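Local coordinates for protein ribonucleoside-diphosphate reductase subunit beta (Streptococcus sanguinis, PDB 4N83) that is the metal-bearing beta subunit of a class Ib ribonucleotide reductase, which probably makes the deoxyribonucleotides needed for DNA synthesis, and here carries two manganese(II) ions, at residues A[12-17]-A[81-86]; A[16-21]-A[195-200]. One frame throughout, in Å; residues are numbered along the deposited sequence.

Interaction 1: A[12-17]-A[81-86]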
loop_
_atom_site.group_PDB
_atom_site.type_symbol
_atom_site.label_atom_id
_atom_site.label_comp_id
_atom_site.label_asym_id
_atom_site.label_seq_id
_atom_site.Cartn_x
_atom_site.Cartn_y
_atom_site.Cartn_z
ATOM N N ALA A 12 -6.889 -14.744 14.431
ATOM C CA ALA A 12 -5.766 -15.152 15.271
ATOM C C ALA A 12 -4.802 -13.975 15.426
ATOM O O ALA A 12 -3.672 -14.011 14.934
ATOM C CB ALA A 12 -5.057 -16.351 14.659
ATOM N N ILE A 13 -5.264 -12.931 16.110
ATOM C CA ILE A 13 -4.477 -11.713 16.292
ATOM C C ILE A 13 -3.466 -11.899 17.424
ATOM O O ILE A 13 -3.820 -12.335 18.522
ATOM C CB ILE A 13 -5.374 -10.489 16.600
ATOM C CG1 ILE A 13 -6.387 -10.249 15.470
ATOM C CG2 ILE A 13 -4.532 -9.239 16.827
ATOM C CD1 ILE A 13 -5.788 -9.781 14.157
ATOM N N GLU A 14 -2.209 -11.564 17.142
ATOM C CA GLU A 14 -1.130 -11.675 18.119
ATOM C C GLU A 14 -1.068 -10.414 18.974
ATOM O O GLU A 14 -1.057 -10.491 20.202
ATOM C CB GLU A 14 0.206 -11.907 17.407
ATOM C CG GLU A 14 0.285 -13.247 16.678
ATOM C CD GLU A 14 1.324 -13.280 15.567
ATOM O OE1 GLU A 14 1.251 -14.196 14.721
ATOM O OE2 GLU A 14 2.209 -12.401 15.531
ATOM N N ASP A 15 -1.033 -9.257 18.311
ATOM C CA ASP A 15 -1.001 -7.957 18.983
ATOM C C ASP A 15 -2.277 -7.171 18.667
ATOM O O ASP A 15 -2.543 -6.842 17.510
ATOM C CB ASP A 15 0.234 -7.168 18.536
ATOM C CG ASP A 15 0.554 -5.997 19.454
ATOM O OD1 ASP A 15 -0.280 -5.642 20.317
ATOM O OD2 ASP A 15 1.657 -5.428 19.306
ATOM N N VAL A 16 -3.048 -6.862 19.709
ATOM C CA VAL A 16 -4.356 -6.204 19.561
ATOM C C VAL A 16 -4.324 -4.806 18.925
ATOM O O VAL A 16 -5.347 -4.332 18.427
ATOM C CB VAL A 16 -5.104 -6.110 20.915
ATOM C CG1 VAL A 16 -5.509 -7.496 21.394
ATOM C CG2 VAL A 16 -4.261 -5.400 21.969
ATOM N N ILE A 17 -3.168 -4.143 18.953
ATOM C CA ILE A 17 -3.028 -2.814 18.345
ATOM C C ILE A 17 -2.925 -2.899 16.814
ATOM O O ILE A 17 -3.159 -1.909 16.118
ATOM C CB ILE A 17 -1.852 -2.024 18.978
ATOM C CG1 ILE A 17 -2.237 -1.615 20.404
ATOM C CG2 ILE A 17 -1.497 -0.788 18.153
ATOM C CD1 ILE A 17 -1.175 -0.855 21.168
ATOM N N VAL A 81 9.498 -6.845 10.588
ATOM C CA VAL A 81 8.121 -7.038 11.049
ATOM C C VAL A 81 8.057 -8.051 12.193
ATOM O O VAL A 81 8.830 -9.011 12.226
ATOM C CB VAL A 81 7.206 -7.458 9.863
ATOM C CG1 VAL A 81 6.302 -8.637 10.210
ATOM C CG2 VAL A 81 6.388 -6.268 9.381
ATOM N N ARG A 82 7.129 -7.828 13.124
ATOM C CA ARG A 82 6.912 -8.733 14.253
ATOM C C ARG A 82 5.768 -9.694 13.943
ATOM O O ARG A 82 5.946 -10.912 13.973
ATOM C CB ARG A 82 6.603 -7.941 15.528
ATOM C CG ARG A 82 7.648 -6.893 15.881
ATOM C CD ARG A 82 7.305 -6.179 17.178
ATOM N NE ARG A 82 7.409 -7.060 18.341
ATOM C CZ ARG A 82 8.527 -7.307 19.028
ATOM N NH1 ARG A 82 9.685 -6.743 18.691
ATOM N NH2 ARG A 82 8.485 -8.131 20.070
ATOM N N THR A 83 4.599 -9.133 13.640
ATOM C CA THR A 83 3.402 -9.915 13.335
ATOM C C THR A 83 3.065 -9.795 11.851
ATOM O O THR A 83 3.419 -8.809 11.212
ATOM C CB THR A 83 2.190 -9.426 14.156
ATOM O OG1 THR A 83 1.711 -8.182 13.625
ATOM C CG2 THR A 83 2.566 -9.237 15.622
ATOM N N ALA A 84 2.362 -10.790 11.316
ATOM C CA ALA A 84 1.938 -10.770 9.911
ATOM C C ALA A 84 1.050 -9.564 9.608
ATOM O O ALA A 84 1.107 -8.996 8.517
ATOM C CB ALA A 84 1.208 -12.058 9.560
ATOM N N HIS A 85 0.248 -9.176 10.596
ATOM C CA HIS A 85 -0.712 -8.080 10.457
ATOM C C HIS A 85 0.002 -6.737 10.351
ATOM O O HIS A 85 -0.468 -5.833 9.663
ATOM C CB HIS A 85 -1.680 -8.063 11.645
ATOM C CG HIS A 85 -2.130 -9.426 12.074
ATOM N ND1 HIS A 85 -1.574 -10.087 13.147
ATOM C CD2 HIS A 85 -3.064 -10.261 11.560
ATOM C CE1 HIS A 85 -2.153 -11.266 13.284
ATOM N NE2 HIS A 85 -3.061 -11.396 12.333
ATOM N N GLU A 86 1.136 -6.619 11.037
ATOM C CA GLU A 86 1.974 -5.422 10.972
ATOM C C GLU A 86 2.446 -5.132 9.547
ATOM O O GLU A 86 2.497 -3.975 9.133
ATOM C CB GLU A 86 3.180 -5.574 11.907
ATOM C CG GLU A 86 4.102 -4.366 11.961
ATOM C CD GLU A 86 5.188 -4.492 13.016
ATOM O OE1 GLU A 86 5.244 -5.534 13.705
ATOM O OE2 GLU A 86 5.988 -3.544 13.159
#
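H85, in the first turn of helix 84-111, puts its imidazole against the loop that leads into helix 16-27. I13 lays its CD1 methyl over one face of that ring, 3.9 Å from the centroid and shifted toward the NE2-CD2 side, a CH-pi contact. A12 O meets the rim of the ring, 3.5 Å from H85 CE1. The imidazole is further held by a hydrogen bond from NE2 to N9 O and by an edge-to-face contact with W10, both in the N-terminal segment. Next along, E14 reaches out with an extended chain beyond CG; E14 and T83 run alongside each other, pointing opposite ways, which brings E14 OE2 to 3.2 Å from T83 CG2. T83 is the N-cap of helix 84-111: its OG1, lying between the backbone N and the carbonyl carbon (chi1 74°), accepts from E86 N at 3.1 Å, while the methyl is left to meet E14. No hydrogen bond joins the two segments directly, so the loop before helix 16-27 meets the start of helix 84-111 through van der Waals and CH-pi contact; T83 OG1 is shared between E86 N of its own turn and D18 of helix 16-27, and H85 NE2 bonds to N9 O.

Interaction 2: A[16-21]-A[195-200]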
loop_
_atom_site.group_PDB
_atom_site.type_symbol
_atom_site.label_atom_id
_atom_site.label_comp_id
_atom_site.label_asym_id
_atom_site.label_seq_id
_atom_site.Cartn_x
_atom_site.Cartn_y
_atom_site.Cartn_z
ATOM N N VAL A 16 -3.048 -6.862 19.709
ATOM C CA VAL A 16 -4.356 -6.204 19.561
ATOM C C VAL A 16 -4.324 -4.806 18.925
ATOM O O VAL A 16 -5.347 -4.332 18.427
ATOM C CB VAL A 16 -5.104 -6.110 20.915
ATOM C CG1 VAL A 16 -5.509 -7.496 21.394
ATOM C CG2 VAL A 16 -4.261 -5.400 21.969
ATOM N N ILE A 17 -3.168 -4.143 18.953
ATOM C CA ILE A 17 -3.028 -2.814 18.345
ATOM C C ILE A 17 -2.925 -2.899 16.814
ATOM O O ILE A 17 -3.159 -1.909 16.118
ATOM C CB ILE A 17 -1.852 -2.024 18.978
ATOM C CG1 ILE A 17 -2.237 -1.615 20.404
ATOM C CG2 ILE A 17 -1.497 -0.788 18.153
ATOM C CD1 ILE A 17 -1.175 -0.855 21.168
ATOM N N ASP A 18 -2.601 -4.080 16.290
ATOM C CA ASP A 18 -2.637 -4.308 14.844
ATOM C C ASP A 18 -4.064 -4.125 14.330
ATOM O O ASP A 18 -4.288 -3.442 13.327
ATOM C CB ASP A 18 -2.143 -5.715 14.488
ATOM C CG ASP A 18 -0.702 -5.965 14.907
ATOM O OD1 ASP A 18 0.090 -4.999 14.972
ATOM O OD2 ASP A 18 -0.363 -7.143 15.159
ATOM N N LYS A 19 -5.016 -4.751 15.025
ATOM C CA LYS A 19 -6.446 -4.578 14.750
ATOM C C LYS A 19 -6.821 -3.106 14.635
ATOM O O LYS A 19 -7.312 -2.661 13.597
ATOM C CB LYS A 19 -7.297 -5.201 15.865
ATOM C CG LYS A 19 -7.664 -6.661 15.668
ATOM C CD LYS A 19 -8.627 -7.113 16.758
ATOM C CE LYS A 19 -9.536 -8.243 16.302
ATOM N NZ LYS A 19 -10.816 -8.245 17.064
ATOM N N SER A 20 -6.576 -2.361 15.711
ATOM C CA SER A 20 -7.031 -0.977 15.819
ATOM C C SER A 20 -6.328 -0.032 14.847
ATOM O O SER A 20 -6.955 0.882 14.310
ATOM C CB SER A 20 -6.864 -0.469 17.255
ATOM O OG SER A 20 -5.539 -0.650 17.714
ATOM N N THR A 21 -5.034 -0.249 14.623
ATOM C CA THR A 21 -4.258 0.610 13.723
ATOM C C THR A 21 -4.675 0.415 12.267
ATOM O O THR A 21 -4.702 1.372 11.493
ATOM C CB THR A 21 -2.745 0.364 13.853
ATOM O OG1 THR A 21 -2.372 0.371 15.237
ATOM C CG2 THR A 21 -1.966 1.449 13.111
ATOM N N GLY A 195 3.211 7.801 13.425
ATOM C CA GLY A 195 4.181 8.035 14.492
ATOM C C GLY A 195 3.876 7.227 15.740
ATOM O O GLY A 195 4.774 6.624 16.329
ATOM N N THR A 196 2.604 7.207 16.132
ATOM C CA THR A 196 2.162 6.452 17.304
ATOM C C THR A 196 2.385 4.949 17.132
ATOM O O THR A 196 2.855 4.281 18.055
ATOM C CB THR A 196 0.670 6.703 17.598
ATOM O OG1 THR A 196 0.433 8.112 17.695
ATOM C CG2 THR A 196 0.244 6.029 18.899
ATOM N N TYR A 197 2.050 4.427 15.954
ATOM C CA TYR A 197 2.164 2.996 15.685
ATOM C C TYR A 197 3.614 2.556 15.541
ATOM O O TYR A 197 4.024 1.562 16.141
ATOM C CB TYR A 197 1.391 2.616 14.423
ATOM C CG TYR A 197 1.374 1.124 14.157
ATOM C CD1 TYR A 197 0.822 0.241 15.083
ATOM C CD2 TYR A 197 1.896 0.595 12.979
ATOM C CE1 TYR A 197 0.795 -1.123 14.847
ATOM C CE2 TYR A 197 1.873 -0.769 12.733
ATOM C CZ TYR A 197 1.321 -1.625 13.670
ATOM O OH TYR A 197 1.294 -2.982 13.436
ATOM N N ILE A 198 4.380 3.288 14.733
ATOM C CA ILE A 198 5.805 3.002 14.557
ATOM C C ILE A 198 6.539 3.198 15.885
ATOM O O ILE A 198 7.411 2.405 16.242
ATOM C CB ILE A 198 6.443 3.884 13.457
ATOM C CG1 ILE A 198 5.866 3.524 12.082
ATOM C CG2 ILE A 198 7.959 3.712 13.437
ATOM C CD1 ILE A 198 6.189 4.520 10.986
ATOM N N GLY A 199 6.168 4.250 16.613
ATOM C CA GLY A 199 6.733 4.525 17.933
ATOM C C GLY A 199 6.367 3.503 19.000
ATOM O O GLY A 199 7.108 3.321 19.965
ATOM N N TYR A 200 5.219 2.848 18.840
ATOM C CA TYR A 200 4.798 1.795 19.767
ATOM C C TYR A 200 5.614 0.520 19.567
ATOM O O TYR A 200 6.099 -0.069 20.533
ATOM C CB TYR A 200 3.307 1.482 19.612
ATOM C CG TYR A 200 2.920 0.147 20.204
ATOM C CD1 TYR A 200 3.006 -0.079 21.574
ATOM C CD2 TYR A 200 2.485 -0.897 19.395
ATOM C CE1 TYR A 200 2.661 -1.301 22.122
ATOM C CE2 TYR A 200 2.136 -2.124 19.933
ATOM C CZ TYR A 200 2.226 -2.321 21.297
ATOM O OH TYR A 200 1.881 -3.537 21.840
#
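Y197 holds CG anti to its own backbone N (chi1 -175°) and Y200 does much the same, which carries both rings from segment 195-200 across to segment 16-21. Y197 reaches D18, and its hydroxyl gives a hydrogen bond from OH to D18 OD1 at 2.8 Å. The carboxylate is met on its anti side, 32° out of plane, and stands nearly upright to the phenol ring, 79° between planes. T21 covers one face of the same ring with its CG2 methyl, 3.8 Å from the Y197 centroid. T21 OG1 turns back to I17 O at 2.6 Å, and that carbonyl also accepts from S20 OG and T21 N. In this ferritin-like, all-helical fold, segments 16-21 and 195-200, of helices 16-27 and 178-206, run nearly antiparallel with their axes 11.5 Å apart at closest approach; the tyrosines span that wide separation. I17 serves both rings, one branch each: I17 CG2 lies at the edge of the Y197 ring, 4.0 Å from Y197 CD1, and I17 CD1 sits over the face of Y200, 3.8 Å from the ring centroid. Y197 also packs on E86 and V89 of helix 84-111.

Interaction 1 sets the lead-in residues 12-15 against the start of helix 84-111, and interaction 2 sets the first turns of helix 16-27 against helix 178-206; their centres lie 10 Å apart. D18 bridges them, since the carboxylate that holds Y197 also makes a hydrogen bond through D18 OD2 to T83 OG1, 2.8 Å away. D15 OD2 and Y200 OH, 3.2 Å apart, form a second such link. Packing fills in between, with E86 CG 3.5 Å from Y197 OH. Interaction 1 is remote from the metal site. Interaction 2 comes closer, the Y197 side chain standing about 9 Å from a bound manganese and about 6 Å from the side chain of H194, a manganese ligand.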